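PDB 4EVS: putative ABC transporter subunit, substrate-binding component from Rhodopseudomonas palustris, which binds 4-hydroxybenzoate and probably delivers such lignin-derived aromatic acids to an ABC transporter as its substrate-binding component. Local coordinates for residues G275-L278 with G279-T282; Q188-K191 with D192-A195. One frame throughout, in Å; residues are numbered along the deposited sequence.

Contact 1: G275-L278 with G279-T282; sequences GAKL and GDVT
Lys277 and Asp280 face each other round a short turn, and both their backbones and their side chains meet. The backbone link is the tighter. Asp280 N gives its hydrogen to Lys277 O at 2.9 Å, and the bond is nearly straight (162°). One residue on, Val281 N repeats the pattern to Leu278 O at 3.1 Å. Two successive bonds from residue i+3 back to i make this a single 3-10 turn.

The side chains add a looser link. Lys277 has CG anti to its carbonyl carbon (chi1 -60°), and bends at chi3 and chi4 bring NZ back over the carboxylate. The salt bridge is long, with NZ 3.9 Å from Asp280 OD1. The other oxygen, OD2, lies 3.7 Å from Lys277 CD and takes a hydrogen from a water at 2.8 Å. That water in turn accepts from Lys277 N, closing a bridge between carboxylate and backbone. A second water donates to both Leu278 O and Val281 O, and the former is 2.7 Å away. Leu278 O therefore serves the turn and the water together. Val281 CG2 rests against the carbonyl oxygens of Lys277 and Leu278, and the side chain also packs on Leu271 and Met27.

With an alanine at Asp280, the Lys277 ammonium is likely to lose this counter-charge and the first water this acceptor. The chemistry implies a turn set by backbone bonds and bridged by water, with the ion pair a weaker addition at the surface.

Contact 2: Q188-K191 with D192-A195; sequences QRIK and DSGA. With SO4 (sulfate ion), chain H.
Gln188 reaches along the last turns of its helix to Asp192, four residues on. Its CB starts beside the helix, with CG anti to the backbone N (chi1 -176°). CG passes 4.1 Å from Asp192 OD2. A bend at chi2 (60°) then turns the amide toward the carboxylate. At the tip, NE2 gives a weak, bent hydrogen bond of 3.1 Å to Asp192 OD1, with the amide and carboxylate planes 65° apart. Beneath this pair, Asp192 N bonds to Gln188 O at 2.9 Å.

Ser193 N bonds to Arg189 O. The Ser193 hydroxyl stands between its own backbone N and carbonyl carbon, and from there OG donates to Ile190 O at 2.7 Å, in the carbonyl plane and on a lone pair. OG also accepts from Ala195 N at 3.1 Å. A water joins Ile190 O to Ala195 O as well.

On another side, Arg189 holds a sulfate, probably from the crystallisation liquor, at the edge of its guanidinium. NH1 reaches sulfate O4 at 2.9 Å, and NH2 reaches O1 at 2.8 Å. Ile190 and Ser193 both pack on Ala143 and Glu172, which fixes the helix against strands 141-147 and 169-176.

Gly194 leaves helical geometry with positive phi, and Ser193 with Ala195 forms an ST turn. This is a helix C-terminus in a beta-alpha-beta crossover, leading from strand 169-176 through helix 184-193 to strand 197-201.

In the fold
Contacts 1 and 2 are separate local turns of one chain. Their centres lie 37 Å apart and their nearest atoms about 23 Å, with no touch. Contact 2 comes first in sequence and sits far out, its centre about 29 Å from that of the chain, on the sheet holding strand 197-201. That strand ends at Phe201, a residue of the 4-hydroxybenzoate pocket. Contact 1 is closer in, about 17 Å from the chain centre, and lies between helices 262-273 and 283-302. Its segment 279-282 runs directly into Met283, another pocket residue. Asn24 and Glu236 hold its end in place. Neither contact contains a residue of the ligand pocket.

Contact 1: G275-L278 with G279-T282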
loop_
_atom_site.group_PDB
_atom_site.type_symbol
_atom_site.label_atom_id
_atom_site.label_comp_id
_atom_site.label_asym_id
_atom_site.label_seq_id
_atom_site.Cartn_x
_atom_site.Cartn_y
_atom_site.Cartn_z
ATOM N N GLY A 275 20.819 -1.307 -6.337
ATOM C CA GLY A 275 21.048 -2.754 -6.168
ATOM C C GLY A 275 19.883 -3.744 -6.263
ATOM O O GLY A 275 20.056 -4.938 -6.045
ATOM N N ALA A 276 18.686 -3.257 -6.587
ATOM C CA ALA A 276 17.502 -4.100 -6.660
ATOM C C ALA A 276 17.342 -4.797 -7.989
ATOM O O ALA A 276 17.772 -4.297 -9.035
ATOM C CB ALA A 276 16.253 -3.252 -6.389
ATOM N N LYS A 277 16.649 -5.928 -7.956
ATOM C CA LYS A 277 16.201 -6.607 -9.158
ATOM C C LYS A 277 14.803 -6.152 -9.530
ATOM O O LYS A 277 13.938 -6.129 -8.672
ATOM C CB LYS A 277 16.204 -8.115 -8.961
ATOM C CG LYS A 277 17.557 -8.744 -8.613
ATOM C CD LYS A 277 17.300 -10.226 -8.202
ATOM C CE LYS A 277 16.754 -11.109 -9.349
ATOM N NZ LYS A 277 15.267 -11.351 -9.289
ATOM N N LEU A 278 14.564 -5.813 -10.803
ATOM C CA LEU A 278 13.248 -5.291 -11.216
ATOM C C LEU A 278 12.142 -6.260 -10.878
ATOM O O LEU A 278 11.039 -5.840 -10.529
ATOM C CB LEU A 278 13.151 -5.019 -12.725
ATOM C CG LEU A 278 13.966 -3.893 -13.283
ATOM C CD1 LEU A 278 13.741 -3.818 -14.810
ATOM C CD2 LEU A 278 13.561 -2.635 -12.583
ATOM N N GLY A 279 12.431 -7.546 -11.032
ATOM C CA GLY A 279 11.479 -8.556 -10.722
ATOM C C GLY A 279 11.048 -8.669 -9.279
ATOM O O GLY A 279 10.138 -9.427 -8.981
ATOM N N ASP A 280 11.712 -7.953 -8.385
ATOM C CA ASP A 280 11.357 -7.975 -6.981
ATOM C C ASP A 280 10.649 -6.687 -6.564
ATOM O O ASP A 280 10.272 -6.546 -5.406
ATOM C CB ASP A 280 12.599 -8.092 -6.125
ATOM C CG ASP A 280 13.261 -9.452 -6.201
ATOM O OD1 ASP A 280 12.623 -10.462 -6.562
ATOM O OD2 ASP A 280 14.466 -9.508 -5.869
ATOM N N VAL A 281 10.502 -5.739 -7.483
ATOM C CA VAL A 281 9.913 -4.415 -7.163
ATOM C C VAL A 281 8.415 -4.467 -6.997
ATOM O O VAL A 281 7.678 -5.084 -7.823
ATOM C CB VAL A 281 10.294 -3.369 -8.230
ATOM C CG1 VAL A 281 9.575 -2.026 -7.974
ATOM C CG2 VAL A 281 11.831 -3.213 -8.294
ATOM N N THR A 282 7.916 -3.755 -6.010
ATOM C CA THR A 282 6.479 -3.530 -5.990
ATOM C C THR A 282 6.126 -2.284 -5.168
ATOM O O THR A 282 6.968 -1.417 -4.895
ATOM C CB THR A 282 5.756 -4.814 -5.530
ATOM O OG1 THR A 282 4.339 -4.707 -5.765
ATOM C CG2 THR A 282 6.063 -5.120 -4.063
HETATM O O HOH W 1 15.926 -7.177 -5.266
HETATM O O HOH W 2 8.359 -6.258 -10.253
#

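Contact 2: Q188-K191 with D192-A195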
loop_
_atom_site.group_PDB
_atom_site.type_symbol
_atom_site.label_atom_id
_atom_site.label_comp_id
_atom_site.label_asym_id
_atom_site.label_seq_id
_atom_site.Cartn_x
_atom_site.Cartn_y
_atom_site.Cartn_z
ATOM N N GLN A 188 -15.831 -22.615 -2.029
ATOM C CA GLN A 188 -17.081 -23.360 -2.069
ATOM C C GLN A 188 -18.251 -22.449 -1.675
ATOM O O GLN A 188 -19.329 -22.476 -2.321
ATOM C CB GLN A 188 -16.999 -24.607 -1.187
ATOM C CG GLN A 188 -18.224 -25.484 -1.262
ATOM C CD GLN A 188 -18.507 -26.004 -2.660
ATOM O OE1 GLN A 188 -17.592 -26.421 -3.379
ATOM N NE2 GLN A 188 -19.775 -25.967 -3.062
ATOM N N ARG A 189 -18.089 -21.661 -0.624
ATOM C CA ARG A 189 -19.159 -20.699 -0.263
ATOM C C ARG A 189 -19.454 -19.690 -1.395
ATOM O O ARG A 189 -20.622 -19.351 -1.687
ATOM C CB ARG A 189 -18.828 -19.963 1.040
ATOM C CG ARG A 189 -18.760 -20.877 2.270
ATOM C CD ARG A 189 -18.276 -20.106 3.491
ATOM N NE ARG A 189 -19.298 -19.156 3.944
ATOM C CZ ARG A 189 -19.127 -18.294 4.952
ATOM N NH1 ARG A 189 -17.969 -18.262 5.603
ATOM N NH2 ARG A 189 -20.102 -17.453 5.294
ATOM N N ILE A 190 -18.417 -19.215 -2.054
ATOM C CA ILE A 190 -18.587 -18.275 -3.165
ATOM C C ILE A 190 -19.318 -18.931 -4.319
ATOM O O ILE A 190 -20.252 -18.341 -4.870
ATOM C CB ILE A 190 -17.241 -17.648 -3.624
ATOM C CG1 ILE A 190 -16.719 -16.713 -2.536
ATOM C CG2 ILE A 190 -17.421 -16.852 -4.938
ATOM C CD1 ILE A 190 -15.301 -16.335 -2.711
ATOM N N LYS A 191 -18.946 -20.158 -4.652
ATOM C CA LYS A 191 -19.650 -20.904 -5.700
ATOM C C LYS A 191 -21.133 -21.001 -5.350
ATOM O O LYS A 191 -22.017 -20.688 -6.171
ATOM C CB LYS A 191 -19.033 -22.280 -5.839
ATOM C CG LYS A 191 -19.535 -23.049 -7.016
ATOM C CD LYS A 191 -19.012 -24.468 -6.968
ATOM C CE LYS A 191 -19.730 -25.350 -8.016
ATOM N NZ LYS A 191 -19.240 -26.773 -7.972
ATOM N N ASP A 192 -21.388 -21.422 -4.120
ATOM C CA ASP A 192 -22.752 -21.545 -3.615
ATOM C C ASP A 192 -23.570 -20.268 -3.655
ATOM O O ASP A 192 -24.783 -20.351 -3.793
ATOM C CB ASP A 192 -22.771 -22.110 -2.194
ATOM C CG ASP A 192 -22.351 -23.585 -2.137
ATOM O OD1 ASP A 192 -22.303 -24.215 -3.216
ATOM O OD2 ASP A 192 -22.080 -24.094 -1.010
ATOM N N SER A 193 -22.934 -19.111 -3.530
ATOM C CA SER A 193 -23.641 -17.830 -3.490
ATOM C C SER A 193 -24.283 -17.383 -4.804
ATOM O O SER A 193 -25.119 -16.468 -4.801
ATOM C CB SER A 193 -22.686 -16.708 -3.090
ATOM O OG SER A 193 -21.800 -16.311 -4.154
ATOM N N GLY A 194 -23.827 -17.938 -5.918
ATOM C CA GLY A 194 -24.240 -17.467 -7.236
ATOM C C GLY A 194 -23.582 -16.212 -7.777
ATOM O O GLY A 194 -23.914 -15.720 -8.861
ATOM N N ALA A 195 -22.620 -15.685 -7.044
ATOM C CA ALA A 195 -21.953 -14.483 -7.511
ATOM C C ALA A 195 -21.352 -14.661 -8.895
ATOM O O ALA A 195 -20.803 -15.737 -9.209
ATOM C CB ALA A 195 -20.853 -14.109 -6.531
HETATM S S SO4 H . -18.811 -15.908 8.457
HETATM O O1 SO4 H . -20.052 -16.410 7.893
HETATM O O2 SO4 H . -18.945 -15.785 9.907
HETATM O O3 SO4 H . -18.503 -14.589 7.903
HETATM O O4 SO4 H . -17.723 -16.833 8.166
HETATM O O HOH W 3 -20.274 -18.139 -7.834
#